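Local coordinates for protein galactose mutarotase related enzyme (Lactobacillus casei, PDB 3Q1N) that belongs to the aldose 1-epimerase family and probably binds carbohydrate, perhaps interconverting the anomers of a sugar, at residues 33-38 against 248-253; 105-110 against 269-274; 186-191 against 208-213; 219-222 against 227-230. All coordinates share one frame; numbering follows the deposited sequence. Where two conformers were deposited one is given.

How the interactions relate
From the N terminus, the chain leaves strand 31-32 and enters 33-38, which waits some 210 residues for its partner 248-253 in interaction 1. Before that loop closes, 105-110 opens interaction 2, which ends only at 269-274, so the two long loops cross; their centres lie about 31 Å apart, on opposite sides of the chain's centre. Both loops enclose the short closures of interactions 3 and 4, which follow one another. Interactions 1 and 3 reach one sheet, through strands 251-258 and 208-210. Interactions 2 and 4 both reach the large antiparallel sheet, through strand 109-118 and the hairpin 217-221/229-232. Interactions 1 and 4 touch directly, with Y33 CD1 3.6 Å from I229 CG2.

Interaction 1 (33-38 against 248-253); sequences YVWTGD and KAPFIA
F251 brings its CD2 over one face of the W35 indole. This phenyl atom stands over the middle of the indole and comes within 3.4 Å of W35 CD2. The two rings are neither stacked nor edge-to-face: their planes meet at 39°, and the centroids of the phenyl and of the five-membered indole ring are 4.2 Å apart. CE2 of F251 continues the contact along the NE1 side of the indole. At the far end of the six-membered ring P250 takes over, its CG lying 3.6 Å from W35 CZ3. With CG anti to the backbone N (chi1 177°), W35 swings its ring out to meet both partners. The opposite face of the indole is backed by its own loop, where G37 N sits 3.3 Å above the plane, offset toward the rim. The indole N-H is spent on W42 O, which fixes the rotation of the ring. Cut back to alanine, this position would probably leave F251 CD2 without the face beneath it, P250 CG without its neighbour CZ3, and W42 O without its donor. Strand 251-258 runs between strands 136-147 and 238-242, and A145 of the former touches both W35 and F251. Backbone bonds tie W35 to A145 and I252 to F146, so the loop after strand 31-32 is fastened to the same strand that flanks F251.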
loop_
_atom_site.group_PDB
_atom_site.type_symbol
_atom_site.label_atom_id
_atom_site.label_comp_id
_atom_site.label_asym_id
_atom_site.label_seq_id
_atom_site.Cartn_x
_atom_site.Cartn_y
_atom_site.Cartn_z
ATOM N N TYR A 33 9.026 13.768 -0.455
ATOM C CA TYR A 33 8.508 12.838 0.544
ATOM C C TYR A 33 8.643 11.388 0.121
ATOM O O TYR A 33 8.788 10.514 0.969
ATOM C CB TYR A 33 7.022 13.080 0.803
ATOM C CG TYR A 33 6.707 14.368 1.532
ATOM C CD1 TYR A 33 6.712 14.433 2.914
ATOM C CD2 TYR A 33 6.356 15.484 0.844
ATOM C CE1 TYR A 33 6.383 15.605 3.595
ATOM C CE2 TYR A 33 6.052 16.665 1.497
ATOM C CZ TYR A 33 6.045 16.725 2.858
ATOM O OH TYR A 33 5.724 17.929 3.454
ATOM N N VAL A 34 8.545 11.141 -1.177
ATOM C CA VAL A 34 8.460 9.788 -1.772
ATOM C C VAL A 34 9.796 9.297 -2.347
ATOM O O VAL A 34 10.526 10.044 -3.002
ATOM C CB VAL A 34 7.343 9.714 -2.817
ATOM C CG1 VAL A 34 7.316 8.340 -3.539
ATOM C CG2 VAL A 34 5.956 9.956 -2.147
ATOM N N TRP A 35 10.131 8.053 -2.034
ATOM C CA TRP A 35 11.337 7.389 -2.525
ATOM C C TRP A 35 11.481 7.574 -4.038
ATOM O O TRP A 35 10.525 7.434 -4.797
ATOM C CB TRP A 35 11.296 5.899 -2.170
ATOM C CG TRP A 35 12.440 5.097 -2.676
ATOM C CD1 TRP A 35 12.384 4.013 -3.525
ATOM C CD2 TRP A 35 13.823 5.303 -2.382
ATOM N NE1 TRP A 35 13.640 3.534 -3.750
ATOM C CE2 TRP A 35 14.550 4.318 -3.077
ATOM C CE3 TRP A 35 14.509 6.217 -1.602
ATOM C CZ2 TRP A 35 15.936 4.215 -2.988
ATOM C CZ3 TRP A 35 15.899 6.120 -1.517
ATOM C CH2 TRP A 35 16.591 5.129 -2.208
ATOM N N THR A 36 12.708 7.917 -4.435
ATOM C CA THR A 36 13.056 8.226 -5.822
ATOM C C THR A 36 13.284 7.015 -6.720
ATOM O O THR A 36 13.516 7.187 -7.904
ATOM C CB THR A 36 14.331 9.043 -5.873
ATOM O OG1 THR A 36 15.335 8.317 -5.157
ATOM C CG2 THR A 36 14.123 10.422 -5.254
ATOM N N GLY A 37 13.179 5.803 -6.193
ATOM C CA GLY A 37 13.340 4.599 -7.001
ATOM C C GLY A 37 14.773 4.263 -7.419
ATOM O O GLY A 37 14.975 3.591 -8.425
ATOM N N ASP A 38 15.753 4.705 -6.642
ATOM C CA ASP A 38 17.153 4.279 -6.796
ATOM C C ASP A 38 17.256 2.755 -6.643
ATOM O O ASP A 38 17.070 2.219 -5.530
ATOM C CB ASP A 38 18.009 4.990 -5.743
ATOM C CG ASP A 38 19.499 4.598 -5.798
ATOM O OD1 ASP A 38 19.883 3.733 -6.602
ATOM O OD2 ASP A 38 20.286 5.164 -5.000
ATOM N N LYS A 248 20.600 -1.044 4.198
ATOM C CA LYS A 248 20.492 0.238 4.888
ATOM C C LYS A 248 19.780 1.264 3.962
ATOM O O LYS A 248 20.348 2.312 3.633
ATOM C CB LYS A 248 21.895 0.725 5.291
ATOM C CG LYS A 248 22.782 -0.329 6.014
ATOM C CD LYS A 248 23.188 0.073 7.438
ATOM C CE LYS A 248 24.554 -0.559 7.852
ATOM N NZ LYS A 248 25.760 0.383 7.918
ATOM N N ALA A 249 18.541 0.973 3.569
ATOM C CA ALA A 249 17.815 1.860 2.684
ATOM C C ALA A 249 17.400 3.110 3.455
ATOM O O ALA A 249 16.975 2.998 4.600
ATOM C CB ALA A 249 16.589 1.175 2.110
ATOM N N PRO A 250 17.516 4.285 2.831
ATOM C CA PRO A 250 17.095 5.557 3.446
ATOM C C PRO A 250 15.605 5.815 3.209
ATOM O O PRO A 250 15.201 6.929 2.857
ATOM C CB PRO A 250 17.969 6.581 2.705
ATOM C CG PRO A 250 18.076 5.974 1.322
ATOM C CD PRO A 250 18.180 4.500 1.518
ATOM N N PHE A 251 14.810 4.766 3.347
ATOM C CA PHE A 251 13.322 4.879 3.267
ATOM C C PHE A 251 12.623 3.835 4.113
ATOM O O PHE A 251 13.187 2.809 4.441
ATOM C CB PHE A 251 12.833 4.843 1.802
ATOM C CG PHE A 251 12.830 3.465 1.142
ATOM C CD1 PHE A 251 11.826 2.515 1.396
ATOM C CD2 PHE A 251 13.816 3.132 0.225
ATOM C CE1 PHE A 251 11.819 1.267 0.740
ATOM C CE2 PHE A 251 13.800 1.885 -0.435
ATOM C CZ PHE A 251 12.835 0.964 -0.159
ATOM N N ILE A 252 11.378 4.139 4.466
ATOM C CA ILE A 252 10.474 3.213 5.126
ATOM C C ILE A 252 9.150 3.342 4.419
ATOM O O ILE A 252 8.693 4.473 4.167
ATOM C CB ILE A 252 10.324 3.536 6.630
ATOM C CG1 ILE A 252 11.663 3.385 7.350
ATOM C CG2 ILE A 252 9.254 2.555 7.275
ATOM C CD1 ILE A 252 11.637 3.942 8.785
ATOM N N ALA A 253 8.602 2.182 3.989
ATOM C CA ALA A 253 7.272 2.122 3.421
ATOM C C ALA A 253 6.223 1.907 4.499
ATOM O O ALA A 253 6.415 1.124 5.434
ATOM C CB ALA A 253 7.190 1.004 2.328
#

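Interaction 2 (105-110 against 269-274); sequences FPFEYT and DWYTKL
F105 and W270 have their backbones well apart, CA to CA 10.6 Å, and the gap is spanned by aromatic side chains. On one side the chain folds sharply about P106 in an inverse gamma turn, with a weak bond of 2.8 Å from F107 N to F105 O. On the other, D269 starts an Asx turn: Y271 N donates to D269 OD1 at 3.1 Å, arriving 70° out of the carboxylate plane. D269 O also accepts T272 N at 2.9 Å, which curls the loop tightly. D269 OD1 has a second donor in G64 N. In the fold, a beta supersandwich of the galactose mutarotase type, this joins the lead-in to strand 109-118, a member of the large antiparallel sheet, to the loop between strands 251-258 and 277-279. F105, with CG anti to the backbone N (chi1 -175°), brings CE1 to 3.7 Å from W270 CZ3. These rings meet rim to rim with planes at 55°, neither covering the other's face. F107 sends its CD2 over the centre of the F105 ring. At its far edge F107 CZ meets Y271 OH in the ring plane, 3.8 Å away, the two side chains coming from opposite directions. That hydroxyl is hydrogen-bonded to S135 O. W270 stacks on Y61, and L63 from strand 60-63 packs against both F107 and Y271.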
loop_
_atom_site.group_PDB
_atom_site.type_symbol
_atom_site.label_atom_id
_atom_site.label_comp_id
_atom_site.label_asym_id
_atom_site.label_seq_id
_atom_site.Cartn_x
_atom_site.Cartn_y
_atom_site.Cartn_z
ATOM N N PHE A 105 -7.241 -13.792 -13.832
ATOM C CA PHE A 105 -8.288 -13.267 -12.990
ATOM C C PHE A 105 -9.498 -13.050 -13.921
ATOM O O PHE A 105 -9.567 -12.060 -14.657
ATOM C CB PHE A 105 -7.776 -11.977 -12.367
ATOM C CG PHE A 105 -8.690 -11.326 -11.355
ATOM C CD1 PHE A 105 -8.973 -11.929 -10.108
ATOM C CD2 PHE A 105 -9.318 -10.095 -11.644
ATOM C CE1 PHE A 105 -9.779 -11.259 -9.129
ATOM C CE2 PHE A 105 -10.111 -9.452 -10.677
ATOM C CZ PHE A 105 -10.355 -10.018 -9.466
ATOM N N PRO A 106 -10.407 -14.024 -13.961
ATOM C CA PRO A 106 -11.404 -14.063 -15.062
ATOM C C PRO A 106 -12.617 -13.167 -14.813
ATOM O O PRO A 106 -13.780 -13.617 -14.799
ATOM C CB PRO A 106 -11.768 -15.551 -15.109
ATOM C CG PRO A 106 -11.621 -16.008 -13.692
ATOM C CD PRO A 106 -10.441 -15.250 -13.143
ATOM N N PHE A 107 -12.320 -11.893 -14.538
ATOM C CA PHE A 107 -13.326 -10.919 -14.185
ATOM C C PHE A 107 -13.125 -9.649 -14.967
ATOM O O PHE A 107 -12.014 -9.108 -15.081
ATOM C CB PHE A 107 -13.272 -10.569 -12.660
ATOM C CG PHE A 107 -13.481 -11.739 -11.770
ATOM C CD1 PHE A 107 -14.755 -12.185 -11.481
ATOM C CD2 PHE A 107 -12.405 -12.434 -11.214
ATOM C CE1 PHE A 107 -14.953 -13.300 -10.694
ATOM C CE2 PHE A 107 -12.613 -13.530 -10.427
ATOM C CZ PHE A 107 -13.908 -13.956 -10.164
ATOM N N GLU A 108 -14.237 -9.131 -15.483
ATOM C CA GLU A 108 -14.309 -7.738 -15.870
ATOM C C GLU A 108 -14.386 -6.834 -14.642
ATOM O O GLU A 108 -15.128 -7.091 -13.682
ATOM C CB GLU A 108 -15.480 -7.489 -16.843
ATOM C CG GLU A 108 -15.399 -8.371 -18.071
ATOM C CD GLU A 108 -16.278 -7.915 -19.199
ATOM O OE1 GLU A 108 -17.200 -7.125 -18.977
ATOM O OE2 GLU A 108 -16.044 -8.404 -20.345
ATOM N N TYR A 109 -13.548 -5.796 -14.650
ATOM C CA TYR A 109 -13.474 -4.879 -13.524
ATOM C C TYR A 109 -13.189 -3.476 -13.952
ATOM O O TYR A 109 -12.646 -3.238 -15.053
ATOM C CB TYR A 109 -12.413 -5.345 -12.489
ATOM C CG TYR A 109 -10.956 -5.202 -12.959
ATOM C CD1 TYR A 109 -10.277 -3.965 -12.857
ATOM C CD2 TYR A 109 -10.276 -6.278 -13.555
ATOM C CE1 TYR A 109 -8.982 -3.852 -13.286
ATOM C CE2 TYR A 109 -8.983 -6.156 -14.006
ATOM C CZ TYR A 109 -8.327 -4.953 -13.871
ATOM O OH TYR A 109 -7.012 -4.808 -14.330
ATOM N N THR A 110 -13.483 -2.558 -13.041
ATOM C CA THR A 110 -12.972 -1.193 -13.151
ATOM C C THR A 110 -12.248 -0.863 -11.855
ATOM O O THR A 110 -12.743 -1.149 -10.780
ATOM C CB THR A 110 -14.056 -0.160 -13.392
ATOM O OG1 THR A 110 -14.795 -0.476 -14.572
ATOM C CG2 THR A 110 -13.440 1.251 -13.570
ATOM N N ASP A 269 -8.553 -20.594 -1.910
ATOM C CA ASP A 269 -9.769 -20.100 -2.573
ATOM C C ASP A 269 -9.949 -18.641 -2.248
ATOM O O ASP A 269 -10.097 -18.233 -1.074
ATOM C CB ASP A 269 -10.950 -20.911 -2.067
ATOM C CG ASP A 269 -12.278 -20.522 -2.694
ATOM O OD1 ASP A 269 -12.320 -19.723 -3.643
ATOM O OD2 ASP A 269 -13.315 -21.058 -2.198
ATOM N N TRP A 270 -9.920 -17.812 -3.274
ATOM C CA TRP A 270 -10.065 -16.371 -3.003
ATOM C C TRP A 270 -11.423 -15.966 -2.449
ATOM O O TRP A 270 -11.555 -14.868 -1.879
ATOM C CB TRP A 270 -9.750 -15.553 -4.230
ATOM C CG TRP A 270 -8.286 -15.253 -4.411
ATOM C CD1 TRP A 270 -7.247 -15.952 -3.876
ATOM C CD2 TRP A 270 -7.711 -14.187 -5.157
ATOM N NE1 TRP A 270 -6.064 -15.411 -4.259
ATOM C CE2 TRP A 270 -6.313 -14.321 -5.061
ATOM C CE3 TRP A 270 -8.231 -13.137 -5.904
ATOM C CZ2 TRP A 270 -5.443 -13.435 -5.695
ATOM C CZ3 TRP A 270 -7.381 -12.279 -6.523
ATOM C CH2 TRP A 270 -6.004 -12.418 -6.409
ATOM N N TYR A 271 -12.404 -16.843 -2.562
ATOM C CA TYR A 271 -13.697 -16.599 -1.922
ATOM C C TYR A 271 -13.679 -16.780 -0.402
ATOM O O TYR A 271 -14.660 -16.414 0.278
ATOM C CB TYR A 271 -14.774 -17.516 -2.513
ATOM C CG TYR A 271 -15.118 -17.132 -3.952
ATOM C CD1 TYR A 271 -15.656 -15.871 -4.258
ATOM C CD2 TYR A 271 -14.938 -18.032 -5.013
ATOM C CE1 TYR A 271 -15.947 -15.507 -5.585
ATOM C CE2 TYR A 271 -15.221 -17.665 -6.350
ATOM C CZ TYR A 271 -15.760 -16.410 -6.618
ATOM O OH TYR A 271 -16.053 -16.094 -7.915
ATOM N N THR A 272 -12.593 -17.329 0.149
ATOM C CA THR A 272 -12.466 -17.423 1.613
ATOM C C THR A 272 -11.116 -16.870 2.149
ATOM O O THR A 272 -10.904 -16.889 3.376
ATOM C CB THR A 272 -12.540 -18.901 2.079
ATOM O OG1 THR A 272 -11.472 -19.649 1.482
ATOM C CG2 THR A 272 -13.880 -19.541 1.730
ATOM N N LYS A 273 -10.247 -16.398 1.253
ATOM C CA LYS A 273 -8.904 -15.879 1.588
ATOM C C LYS A 273 -9.028 -14.723 2.584
ATOM O O LYS A 273 -9.807 -13.783 2.374
ATOM C CB LYS A 273 -8.166 -15.439 0.322
ATOM C CG LYS A 273 -6.825 -14.783 0.514
ATOM C CD LYS A 273 -6.150 -14.380 -0.818
ATOM C CE LYS A 273 -4.873 -13.622 -0.618
ATOM N NZ LYS A 273 -4.180 -13.273 -1.913
ATOM N N LEU A 274 -8.319 -14.819 3.694
ATOM C CA LEU A 274 -8.449 -13.791 4.739
ATOM C C LEU A 274 -8.058 -12.446 4.157
ATOM O O LEU A 274 -7.002 -12.315 3.529
ATOM C CB LEU A 274 -7.579 -14.097 5.941
ATOM C CG LEU A 274 -7.751 -13.204 7.165
ATOM C CD1 LEU A 274 -9.152 -13.473 7.775
ATOM C CD2 LEU A 274 -6.623 -13.419 8.222
#

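Interaction 3 (186-191 against 208-213); sequences EDIPGA and VILANS. With EDO (1,2-ethanediol), chain Q.
I188, the residue that reaches V208 and L210, heads a type II beta turn whose G190 N donates to O1 of a bound 1,2-ethanediol at 2.9 Å. The turn is closed by A191 N, 3.2 Å from I188 O. The other hydroxyl of the diol, O2, is modelled only 2.3 Å from I188 O, too short to be trusted in detail. G190 has a positive phi, and at its backbone angles a CB would jam against the carbonyl oxygen of P189. Away from the diol, I188 points its side chain at the strand 208-210. Its CG1 branch lies anti to the carbonyl carbon (chi1 -54°) and the chain then runs on extended, so CD1 is the atom that does the touching. The I188 and L210 side chains cross at about a right angle, bringing I188 CD1 to 3.3 Å from L210 CD2, tighter than usual van der Waals contact. V208 offers its CG1 more loosely, 4.2 Å from the same methyl. L202 of helix 200-203 touches both I188 and V208, and L210 packs on I241 of strand 238-242. No hydrogen bond joins the two segments. What holds them is methyl against methyl, while the polar backbone of the turn faces a small diol that was probably carried over from the crystallisation liquor.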
loop_
_atom_site.group_PDB
_atom_site.type_symbol
_atom_site.label_atom_id
_atom_site.label_comp_id
_atom_site.label_asym_id
_atom_site.label_seq_id
_atom_site.Cartn_x
_atom_site.Cartn_y
_atom_site.Cartn_z
ATOM N N GLU A 186 0.266 -11.693 16.648
ATOM C CA GLU A 186 1.235 -11.745 17.747
ATOM C C GLU A 186 1.718 -10.354 18.159
ATOM O O GLU A 186 1.498 -9.363 17.471
ATOM C CB GLU A 186 2.459 -12.596 17.355
ATOM C CG GLU A 186 3.173 -12.102 16.082
ATOM C CD GLU A 186 4.296 -13.020 15.558
ATOM O OE1 GLU A 186 4.136 -14.251 15.618
ATOM O OE2 GLU A 186 5.299 -12.484 14.993
ATOM N N ASP A 187 2.452 -10.325 19.269
ATOM C CA ASP A 187 3.062 -9.078 19.756
ATOM C C ASP A 187 4.183 -8.633 18.854
ATOM O O ASP A 187 4.767 -9.453 18.102
ATOM C CB ASP A 187 3.658 -9.293 21.141
ATOM C CG ASP A 187 2.615 -9.607 22.209
ATOM O OD1 ASP A 187 1.415 -9.335 22.040
ATOM O OD2 ASP A 187 3.053 -10.096 23.273
ATOM N N ILE A 188 4.485 -7.324 18.905
ATOM C CA ILE A 188 5.497 -6.721 18.024
ATOM C C ILE A 188 6.761 -6.339 18.798
ATOM O O ILE A 188 6.645 -5.656 19.819
ATOM C CB ILE A 188 4.972 -5.447 17.377
ATOM C CG1 ILE A 188 3.652 -5.734 16.660
ATOM C CG2 ILE A 188 6.026 -4.911 16.399
ATOM C CD1 ILE A 188 3.115 -4.587 15.774
ATOM N N PRO A 189 7.956 -6.784 18.328
ATOM C CA PRO A 189 9.191 -6.418 19.038
ATOM C C PRO A 189 9.299 -4.905 19.210
ATOM O O PRO A 189 9.281 -4.157 18.221
ATOM C CB PRO A 189 10.305 -6.965 18.134
ATOM C CG PRO A 189 9.665 -8.163 17.403
ATOM C CD PRO A 189 8.191 -7.815 17.273
ATOM N N GLY A 190 9.313 -4.473 20.476
ATOM C CA GLY A 190 9.579 -3.092 20.822
ATOM C C GLY A 190 8.384 -2.153 20.950
ATOM O O GLY A 190 8.584 -0.998 21.245
ATOM N N ALA A 191 7.159 -2.636 20.756
ATOM C CA ALA A 191 5.985 -1.752 20.801
ATOM C C ALA A 191 5.796 -1.184 22.218
ATOM O O ALA A 191 5.985 -1.890 23.203
ATOM C CB ALA A 191 4.709 -2.487 20.325
ATOM N N VAL A 208 6.009 -5.880 8.486
ATOM C CA VAL A 208 5.248 -5.833 9.730
ATOM C C VAL A 208 3.820 -5.365 9.425
ATOM O O VAL A 208 3.568 -4.196 9.138
ATOM C CB VAL A 208 5.920 -4.867 10.753
ATOM C CG1 VAL A 208 5.086 -4.772 12.075
ATOM C CG2 VAL A 208 7.369 -5.350 11.072
ATOM N N ILE A 209 2.893 -6.304 9.423
ATOM C CA ILE A 209 1.493 -6.015 9.082
ATOM C C ILE A 209 0.669 -5.800 10.348
ATOM O O ILE A 209 0.339 -6.757 11.028
ATOM C CB ILE A 209 0.845 -7.158 8.263
ATOM C CG1 ILE A 209 1.733 -7.586 7.110
ATOM C CG2 ILE A 209 -0.540 -6.700 7.773
ATOM C CD1 ILE A 209 1.246 -8.891 6.402
ATOM N N LEU A 210 0.352 -4.556 10.673
ATOM C CA LEU A 210 -0.439 -4.258 11.871
ATOM C C LEU A 210 -1.871 -4.734 11.707
ATOM O O LEU A 210 -2.550 -4.433 10.701
ATOM C CB LEU A 210 -0.458 -2.742 12.172
ATOM C CG LEU A 210 0.908 -2.087 12.344
ATOM C CD1 LEU A 210 0.699 -0.594 12.662
ATOM C CD2 LEU A 210 1.718 -2.725 13.447
ATOM N N ALA A 211 -2.324 -5.476 12.707
ATOM C CA ALA A 211 -3.622 -6.124 12.703
ATOM C C ALA A 211 -4.731 -5.275 13.306
ATOM O O ALA A 211 -5.908 -5.655 13.199
ATOM C CB ALA A 211 -3.530 -7.446 13.442
ATOM N N ASN A 212 -4.383 -4.140 13.926
ATOM C CA ASN A 212 -5.355 -3.343 14.680
ATOM C C ASN A 212 -6.181 -2.453 13.755
ATOM O O ASN A 212 -5.784 -1.339 13.413
ATOM C CB ASN A 212 -4.656 -2.523 15.791
ATOM C CG ASN A 212 -3.765 -3.358 16.670
ATOM O OD1 ASN A 212 -2.706 -3.772 16.246
ATOM N ND2 ASN A 212 -4.143 -3.535 17.942
ATOM N N SER A 213 -7.366 -2.935 13.354
ATOM C CA SER A 213 -8.135 -2.253 12.304
ATOM C C SER A 213 -8.787 -0.956 12.715
ATOM O O SER A 213 -9.234 -0.185 11.857
ATOM C CB SER A 213 -9.187 -3.196 11.724
ATOM O OG SER A 213 -8.560 -4.345 11.218
HETATM C C1 EDO Q . 7.565 -6.444 22.764
HETATM O O1 EDO Q . 7.890 -5.051 22.900
HETATM C C2 EDO Q . 6.061 -6.648 22.882
HETATM O O2 EDO Q . 5.417 -6.187 21.690
#

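Interaction 4 (219-222 against 227-230); sequences TLAS and HSIT. With NO3 (nitrate ion), chain F.
T219 and T230 meet hydroxyl to hydroxyl: T230 OG1 donates to T219 OG1 at 2.6 Å. T219 OG1 in turn donates to O1 of a nitrate ion, 2.7 Å away, which probably came from the crystallisation liquor. Both threonines hold OG1 anti to the carbonyl carbon (chi1 -64° in T219), on the same face of the sheet. A valine in place of T219 would probably leave the T230 hydroxyl without its acceptor and the nitrate without this donor. The next pair is L220 with I229, whose backbones exchange two bonds: L220 N to I229 O at 2.9 Å, and I229 N to L220 O at 3.2 Å. L220 with I229 is thus an antiparallel hydrogen-bonded pair, and T219 with T230 the non-hydrogen-bonded pair beside it, in the hairpin of strands 217-221 and 229-232. L220 and I229 turn to the other face, L220 CB lying 4.1 Å from I229 CG1, and F146 of strand 136-147 touches both. Toward the hairpin end, A221 CB and S228 CB are 3.6 Å apart, and S228 OG bonds to H294 ND1. Farther out, backbone bonds link T219 to T162 and T230 to E292, on the strands flanking the hairpin, while H227 stacks on Y31.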
loop_
_atom_site.group_PDB
_atom_site.type_symbol
_atom_site.label_atom_id
_atom_site.label_comp_id
_atom_site.label_asym_id
_atom_site.label_seq_id
_atom_site.Cartn_x
_atom_site.Cartn_y
_atom_site.Cartn_z
ATOM N N THR A 219 1.262 8.107 12.090
ATOM C CA THR A 219 2.286 9.120 11.831
ATOM C C THR A 219 3.679 8.515 11.819
ATOM O O THR A 219 4.054 7.848 12.775
ATOM C CB THR A 219 2.213 10.267 12.865
ATOM O OG1 THR A 219 0.958 10.940 12.715
ATOM C CG2 THR A 219 3.333 11.251 12.698
ATOM N N LEU A 220 4.422 8.794 10.743
ATOM C CA LEU A 220 5.839 8.406 10.567
ATOM C C LEU A 220 6.644 9.686 10.826
ATOM O O LEU A 220 6.517 10.677 10.091
ATOM C CB LEU A 220 6.090 7.860 9.163
ATOM C CG LEU A 220 7.551 7.606 8.801
ATOM C CD1 LEU A 220 8.179 6.477 9.628
ATOM C CD2 LEU A 220 7.649 7.324 7.285
ATOM N N ALA A 221 7.421 9.676 11.903
ATOM C CA ALA A 221 8.127 10.867 12.341
ATOM C C ALA A 221 9.364 10.525 13.173
ATOM O O ALA A 221 9.407 9.483 13.838
ATOM C CB ALA A 221 7.203 11.734 13.185
ATOM N N SER A 222 10.292 11.467 13.197
ATOM C CA SER A 222 11.472 11.454 14.064
ATOM C C SER A 222 11.615 12.833 14.695
ATOM O O SER A 222 11.408 13.829 14.011
ATOM C CB SER A 222 12.729 11.168 13.240
ATOM O OG SER A 222 13.910 11.527 13.942
ATOM N N HIS A 227 10.346 17.041 8.500
ATOM C CA HIS A 227 9.195 16.569 7.785
ATOM C C HIS A 227 8.737 15.222 8.396
ATOM O O HIS A 227 9.536 14.367 8.852
ATOM C CB HIS A 227 9.478 16.450 6.270
ATOM C CG HIS A 227 9.680 17.777 5.599
ATOM N ND1 HIS A 227 8.644 18.668 5.397
ATOM C CD2 HIS A 227 10.797 18.384 5.123
ATOM C CE1 HIS A 227 9.118 19.762 4.828
ATOM N NE2 HIS A 227 10.422 19.614 4.649
ATOM N N SER A 228 7.449 15.094 8.517
ATOM C CA SER A 228 6.825 13.835 8.868
ATOM C C SER A 228 5.602 13.751 7.989
ATOM O O SER A 228 5.239 14.724 7.314
ATOM C CB SER A 228 6.419 13.822 10.332
ATOM O OG SER A 228 5.528 14.869 10.661
ATOM N N ILE A 229 5.004 12.561 7.947
ATOM C CA ILE A 229 3.713 12.344 7.295
ATOM C C ILE A 229 2.792 11.582 8.220
ATOM O O ILE A 229 3.254 10.883 9.106
ATOM C CB ILE A 229 3.837 11.537 5.995
ATOM C CG1 ILE A 229 4.410 10.121 6.248
ATOM C CG2 ILE A 229 4.715 12.337 5.009
ATOM C CD1 ILE A 229 3.406 9.005 6.253
ATOM N N THR A 230 1.500 11.794 8.013
ATOM C CA THR A 230 0.459 11.066 8.719
ATOM C C THR A 230 -0.499 10.480 7.676
ATOM O O THR A 230 -0.969 11.197 6.774
ATOM C CB THR A 230 -0.309 11.971 9.679
ATOM O OG1 THR A 230 0.605 12.457 10.664
ATOM C CG2 THR A 230 -1.477 11.198 10.385
HETATM N N NO3 F . -0.936 9.896 15.349
HETATM O O1 NO3 F . -1.275 10.170 14.036
HETATM O O2 NO3 F . -1.609 8.903 16.057
HETATM O O3 NO3 F . 0.077 10.623 15.984
HETATM O O HOH W 1 10.014 13.554 11.247
#